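SPbeta prophage-derived uncharacterized protein YopT (Bacillus subtilis, PDB 2DLB) is of unknown function and forms a homodimer, in which strands of the two subunits pair across the dimer interface. Local coordinates at residues 33-38 / 60-65; 38-43 / 55-60. All blocks are in the same frame, centred on the assembly; numbering follows the deposited sequence. Where two conformers were deposited one is given.

Both contacts are made along the long strand 52-69, with their centres about 12 Å apart. Interaction 1 lays the C-terminal end of helix 23-35 and the turn after it across residues 60-65. Interaction 2 then follows the chain from Leu38 into strand 42-46 and pairs it with residues 55-60 as a beta hairpin, so interaction 2 lies within the chain span that interaction 1 brings together. Leu38 and Met60 belong to both. One water joins them, receiving the N-H of Met60 and donating to Leu38 O at 2.7 Å, just where the two contacts meet. Each also touches the second subunit, whose strands pair with 52-69 along both contacts.

Interaction 1. Residues 33-38 / 60-65; sequences ICENLL and MEYEIT
Cys34 lies over the ring of Tyr62 while Leu37 closes on the selenium of Met60; through these the last turn of helix 23-35 and the type I beta turn from Glu35 to Leu38 pack on strand 52-69. This is helix-on-strand packing, with the strand's Met60 and Tyr62 directed at the helix end. Cys34 CB sits 3.4 Å from the Tyr62 ring centroid, 9° off the ring normal, a CH-pi contact. Cys34 SG follows over the same face at 4.5 Å from that centroid, a looser sulfur-aromatic contact. Met60, a selenomethionine, is extended throughout, and this reach carries its SE to 3.7 Å from Leu37 CB.

Between Met60 and Tyr62, Leu38 CD2 meets the ring edge in its plane, 3.8 Å from Tyr62 CD1, and also touches the Met60 carbonyl oxygen. The ring is thus held over one face and along an edge. Residues 60-64 also pair with an antiparallel strand of the second subunit, and Leu12 of that subunit packs on Met60.

At the polar edge Glu35 has CG anti to its N (chi1 -165°) and bends at chi2, bringing the carboxylate back to the tyrosine, its plane 72° from the ring. Tyr62 OH donates at 3.0 Å to Glu35 OE1, which accepts through its anti lone pair, the one away from OE2.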
loop_
_atom_site.group_PDB
_atom_site.type_symbol
_atom_site.label_atom_id
_atom_site.label_comp_id
_atom_site.label_asym_id
_atom_site.label_seq_id
_atom_site.Cartn_x
_atom_site.Cartn_y
_atom_site.Cartn_z
ATOM N N ILE A 33 12.283 -5.941 6.959
ATOM C CA ILE A 33 11.723 -4.607 6.686
ATOM C C ILE A 33 10.202 -4.699 6.662
ATOM O O ILE A 33 9.488 -3.908 7.279
ATOM C CB ILE A 33 12.256 -4.025 5.381
ATOM C CG1 ILE A 33 13.743 -3.641 5.499
ATOM C CG2 ILE A 33 11.442 -2.819 4.852
ATOM C CD1 ILE A 33 14.443 -3.400 4.169
ATOM N N CYS A 34 9.666 -5.653 5.937
ATOM C CA CYS A 34 8.214 -5.747 5.754
ATOM C C CYS A 34 7.524 -6.147 7.058
ATOM O O CYS A 34 6.477 -5.600 7.360
ATOM C CB CYS A 34 7.939 -6.733 4.626
ATOM S SG CYS A 34 8.361 -6.107 2.981
ATOM N N GLU A 35 8.129 -7.064 7.835
ATOM C CA GLU A 35 7.542 -7.439 9.100
ATOM C C GLU A 35 7.397 -6.254 10.034
ATOM O O GLU A 35 6.440 -6.153 10.810
ATOM C CB GLU A 35 8.428 -8.514 9.761
ATOM C CG GLU A 35 7.749 -9.242 10.883
ATOM C CD GLU A 35 6.662 -10.232 10.523
ATOM O OE1 GLU A 35 6.420 -10.515 9.348
ATOM O OE2 GLU A 35 6.037 -10.679 11.504
ATOM N N ASN A 36 8.358 -5.328 9.963
ATOM C CA ASN A 36 8.296 -4.099 10.785
ATOM C C ASN A 36 7.287 -3.099 10.227
ATOM O O ASN A 36 7.165 -2.045 10.890
ATOM C CB ASN A 36 9.687 -3.486 10.888
ATOM C CG ASN A 36 10.560 -4.235 11.885
ATOM O OD1 ASN A 36 10.037 -4.764 12.868
ATOM N ND2 ASN A 36 11.837 -4.266 11.577
ATOM N N LEU A 37 6.578 -3.349 9.157
ATOM C CA LEU A 37 5.553 -2.452 8.666
ATOM C C LEU A 37 4.141 -2.901 9.046
ATOM O O LEU A 37 3.214 -2.128 8.860
ATOM C CB LEU A 37 5.559 -2.357 7.137
ATOM C CG LEU A 37 6.837 -1.817 6.497
ATOM C CD1 LEU A 37 6.784 -1.923 4.978
ATOM C CD2 LEU A 37 7.085 -0.387 6.995
ATOM N N LEU A 38 3.978 -4.141 9.523
ATOM C CA LEU A 38 2.683 -4.764 9.632
ATOM C C LEU A 38 1.670 -3.936 10.422
ATOM O O LEU A 38 0.496 -3.993 10.083
ATOM C CB LEU A 38 2.783 -6.163 10.253
ATOM C CG LEU A 38 3.425 -7.232 9.411
ATOM C CD1 LEU A 38 3.516 -8.500 10.267
ATOM C CD2 LEU A 38 2.641 -7.548 8.152
HETATM N N MSE A 60 -2.395 -5.039 6.985
HETATM C CA MSE A 60 -1.387 -5.292 5.983
HETATM C C MSE A 60 -0.932 -6.743 5.995
HETATM O O MSE A 60 -0.748 -7.253 7.093
HETATM C CB MSE A 60 -0.108 -4.467 6.252
HETATM C CG MSE A 60 0.956 -4.849 5.202
HETATM SE SE MSE A 60 2.461 -3.910 5.767
HETATM C CE MSE A 60 3.636 -4.739 4.511
ATOM N N GLU A 61 -0.737 -7.273 4.809
ATOM C CA GLU A 61 -0.079 -8.563 4.649
ATOM C C GLU A 61 0.927 -8.382 3.525
ATOM O O GLU A 61 0.757 -7.475 2.719
ATOM C CB GLU A 61 -1.048 -9.684 4.375
ATOM C CG GLU A 61 -2.006 -10.023 5.519
ATOM C CD GLU A 61 -3.334 -9.378 5.125
ATOM O OE1 GLU A 61 -4.264 -9.517 5.935
ATOM O OE2 GLU A 61 -3.381 -8.789 4.007
ATOM N N TYR A 62 1.923 -9.222 3.434
ATOM C CA TYR A 62 2.878 -9.157 2.337
ATOM C C TYR A 62 3.390 -10.542 1.999
ATOM O O TYR A 62 3.365 -11.455 2.831
ATOM C CB TYR A 62 4.052 -8.183 2.676
ATOM C CG TYR A 62 4.965 -8.787 3.714
ATOM C CD1 TYR A 62 4.637 -8.657 5.058
ATOM C CD2 TYR A 62 6.131 -9.452 3.332
ATOM C CE1 TYR A 62 5.482 -9.206 6.002
ATOM C CE2 TYR A 62 6.940 -10.014 4.282
ATOM C CZ TYR A 62 6.614 -9.881 5.611
ATOM O OH TYR A 62 7.473 -10.475 6.505
ATOM N N GLU A 63 3.947 -10.586 0.784
ATOM C CA GLU A 63 4.697 -11.799 0.389
ATOM C C GLU A 63 5.698 -11.391 -0.681
ATOM O O GLU A 63 5.361 -10.589 -1.556
ATOM C CB GLU A 63 3.766 -12.888 -0.090
ATOM C CG GLU A 63 3.129 -12.617 -1.401
ATOM C CD GLU A 63 2.372 -13.755 -2.064
ATOM O OE1 GLU A 63 2.416 -14.908 -1.541
ATOM O OE2 GLU A 63 1.744 -13.441 -3.123
ATOM N N ILE A 64 6.906 -11.953 -0.645
ATOM C CA ILE A 64 7.840 -11.736 -1.712
ATOM C C ILE A 64 7.356 -12.515 -2.947
ATOM O O ILE A 64 6.979 -13.676 -2.803
ATOM C CB ILE A 64 9.264 -12.135 -1.282
ATOM C CG1 ILE A 64 9.765 -11.304 -0.085
ATOM C CG2 ILE A 64 10.233 -12.047 -2.464
ATOM C CD1 ILE A 64 11.118 -11.634 0.478
ATOM N N THR A 65 7.359 -11.871 -4.102
ATOM C CA THR A 65 6.965 -12.447 -5.375
ATOM C C THR A 65 8.135 -12.999 -6.170
ATOM O O THR A 65 8.124 -14.134 -6.641
ATOM C CB THR A 65 6.236 -11.381 -6.230
ATOM O OG1 THR A 65 5.205 -10.742 -5.435
ATOM C CG2 THR A 65 5.628 -12.051 -7.434
HETATM O O HOH W 1 -1.435 -5.826 9.802
#

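Interaction 2. Residues 38-43 / 55-60; sequences LLSKEV and FKLSDM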
loop_
_atom_site.group_PDB
_atom_site.type_symbol
_atom_site.label_atom_id
_atom_site.label_comp_id
_atom_site.label_asym_id
_atom_site.label_seq_id
_atom_site.Cartn_x
_atom_site.Cartn_y
_atom_site.Cartn_z
ATOM N N LEU A 38 3.978 -4.141 9.523
ATOM C CA LEU A 38 2.683 -4.764 9.632
ATOM C C LEU A 38 1.670 -3.936 10.422
ATOM O O LEU A 38 0.496 -3.993 10.083
ATOM C CB LEU A 38 2.783 -6.163 10.253
ATOM C CG LEU A 38 3.425 -7.232 9.411
ATOM C CD1 LEU A 38 3.516 -8.500 10.267
ATOM C CD2 LEU A 38 2.641 -7.548 8.152
ATOM N N LEU A 39 2.141 -3.239 11.459
ATOM C CA LEU A 39 1.215 -2.531 12.333
ATOM C C LEU A 39 1.132 -1.046 12.015
ATOM O O LEU A 39 0.539 -0.293 12.756
ATOM C CB LEU A 39 1.588 -2.740 13.799
ATOM C CG LEU A 39 1.625 -4.200 14.251
ATOM C CD1 LEU A 39 2.011 -4.232 15.729
ATOM C CD2 LEU A 39 0.295 -4.909 13.990
ATOM N N SER A 40 1.703 -0.613 10.892
ATOM C CA SER A 40 1.622 0.785 10.505
ATOM C C SER A 40 0.167 1.240 10.444
ATOM O O SER A 40 -0.703 0.556 9.915
ATOM C CB SER A 40 2.300 0.975 9.156
ATOM O OG SER A 40 2.079 2.248 8.629
ATOM N N LYS A 41 -0.091 2.448 10.966
ATOM C CA LYS A 41 -1.434 2.990 11.041
ATOM C C LYS A 41 -1.811 3.865 9.853
ATOM O O LYS A 41 -2.989 4.231 9.721
ATOM C CB LYS A 41 -1.587 3.819 12.337
ATOM C CG LYS A 41 -1.350 2.981 13.573
ATOM C CD LYS A 41 -2.413 1.961 13.868
ATOM C CE LYS A 41 -2.271 1.460 15.292
ATOM N NZ LYS A 41 -2.901 0.162 15.564
ATOM N N GLU A 42 -0.840 4.248 9.047
ATOM C CA GLU A 42 -1.080 5.235 7.970
ATOM C C GLU A 42 -0.165 4.959 6.814
ATOM O O GLU A 42 1.047 4.744 6.991
ATOM C CB GLU A 42 -0.862 6.659 8.506
ATOM C CG GLU A 42 -1.249 7.796 7.531
ATOM C CD GLU A 42 -1.194 9.142 8.211
ATOM O OE1 GLU A 42 -0.164 9.504 8.775
ATOM O OE2 GLU A 42 -2.202 9.848 8.246
ATOM N N VAL A 43 -0.721 4.965 5.617
ATOM C CA VAL A 43 -0.009 4.797 4.361
ATOM C C VAL A 43 -0.226 6.048 3.516
ATOM O O VAL A 43 -1.279 6.660 3.531
ATOM C CB VAL A 43 -0.470 3.520 3.632
ATOM C CG1 VAL A 43 -1.953 3.537 3.267
ATOM C CG2 VAL A 43 0.410 3.236 2.405
ATOM N N PHE A 55 -3.767 7.911 4.044
ATOM C CA PHE A 55 -4.917 7.093 4.366
ATOM C C PHE A 55 -4.719 6.304 5.662
ATOM O O PHE A 55 -3.603 5.850 5.950
ATOM C CB PHE A 55 -5.194 6.032 3.295
ATOM C CG PHE A 55 -5.421 6.594 1.913
ATOM C CD1 PHE A 55 -6.713 6.947 1.554
ATOM C CD2 PHE A 55 -4.379 6.753 1.028
ATOM C CE1 PHE A 55 -6.923 7.478 0.319
ATOM C CE2 PHE A 55 -4.619 7.294 -0.218
ATOM C CZ PHE A 55 -5.897 7.634 -0.557
ATOM N N LYS A 56 -5.810 6.122 6.401
ATOM C CA LYS A 56 -5.823 5.196 7.503
ATOM C C LYS A 56 -5.619 3.770 6.962
ATOM O O LYS A 56 -6.371 3.333 6.101
ATOM C CB LYS A 56 -7.121 5.284 8.305
ATOM C CG LYS A 56 -7.215 4.284 9.438
ATOM C CD LYS A 56 -8.517 4.404 10.231
ATOM C CE LYS A 56 -8.591 3.285 11.288
ATOM N NZ LYS A 56 -9.763 3.472 12.179
ATOM N N LEU A 57 -4.645 3.069 7.537
ATOM C CA LEU A 57 -4.341 1.687 7.200
ATOM C C LEU A 57 -4.831 0.778 8.306
ATOM O O LEU A 57 -4.383 0.956 9.459
ATOM C CB LEU A 57 -2.827 1.548 7.026
ATOM C CG LEU A 57 -2.266 0.234 6.599
ATOM C CD1 LEU A 57 -2.831 -0.190 5.240
ATOM C CD2 LEU A 57 -0.742 0.326 6.551
ATOM N N SER A 58 -5.739 -0.126 7.965
ATOM C CA SER A 58 -6.420 -1.072 8.822
ATOM C C SER A 58 -5.733 -2.425 8.954
ATOM O O SER A 58 -5.864 -3.106 9.986
ATOM C CB SER A 58 -7.852 -1.323 8.290
ATOM O OG SER A 58 -7.871 -1.437 6.878
ATOM N N ASP A 59 -5.052 -2.848 7.912
ATOM C CA ASP A 59 -4.455 -4.171 7.821
ATOM C C ASP A 59 -3.397 -4.201 6.791
ATOM O O ASP A 59 -3.532 -3.476 5.820
ATOM C CB ASP A 59 -5.520 -5.258 7.425
ATOM C CG ASP A 59 -4.943 -6.653 7.470
ATOM O OD1 ASP A 59 -4.295 -6.940 8.501
ATOM O OD2 ASP A 59 -5.091 -7.471 6.538
HETATM N N MSE A 60 -2.395 -5.039 6.985
HETATM C CA MSE A 60 -1.387 -5.292 5.983
HETATM C C MSE A 60 -0.932 -6.743 5.995
HETATM O O MSE A 60 -0.748 -7.253 7.093
HETATM C CB MSE A 60 -0.108 -4.467 6.252
HETATM C CG MSE A 60 0.956 -4.849 5.202
HETATM SE SE MSE A 60 2.461 -3.910 5.767
HETATM C CE MSE A 60 3.636 -4.739 4.511
HETATM O O HOH W 1 -1.435 -5.826 9.802
#
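Val43 and Phe55 form a hydrogen-bonded pair, and Glu42 and Lys56 the non-hydrogen-bonded pair beside it, where strand 42-46 meets residues 55-60 of strand 52-69 as an antiparallel beta hairpin. Val43 N gives to Phe55 O at 3.0 Å and Phe55 N returns to Val43 O at 2.8 Å. Beyond the Glu42-Lys56 pair the Leu57 N-H points almost straight at Lys41 O (3.0 Å, 174° at the hydrogen), yet it stands 56° out of the Lys41 carbonyl plane, away from the lone pairs, unlike the Val43-Phe55 bonds. Glu42 CA adds a CA-H...O contact to Phe55 O at 3.3 Å.

Side-chain packing centres on Leu57. With CG anti to the backbone N (chi1 -177°) and chi2 at 60°, its CD2 lies 3.4 Å from Ser40 O and beside Ser40 OG. The other branch, CD1, faces Val43 CG1 at 4.3 Å. Val43 CG1 also rests 4.1 Å from Phe55 CB.

Ser40 OG finds its hydrogen-bond partner in Leu46 O of the second subunit, where Val43 also packs against its own counterpart. The hairpin follows helix 23-35 in the chain, joined to it by residues 36-41, and strands of the second subunit pair with both arms, continuing the sheet across the dimer.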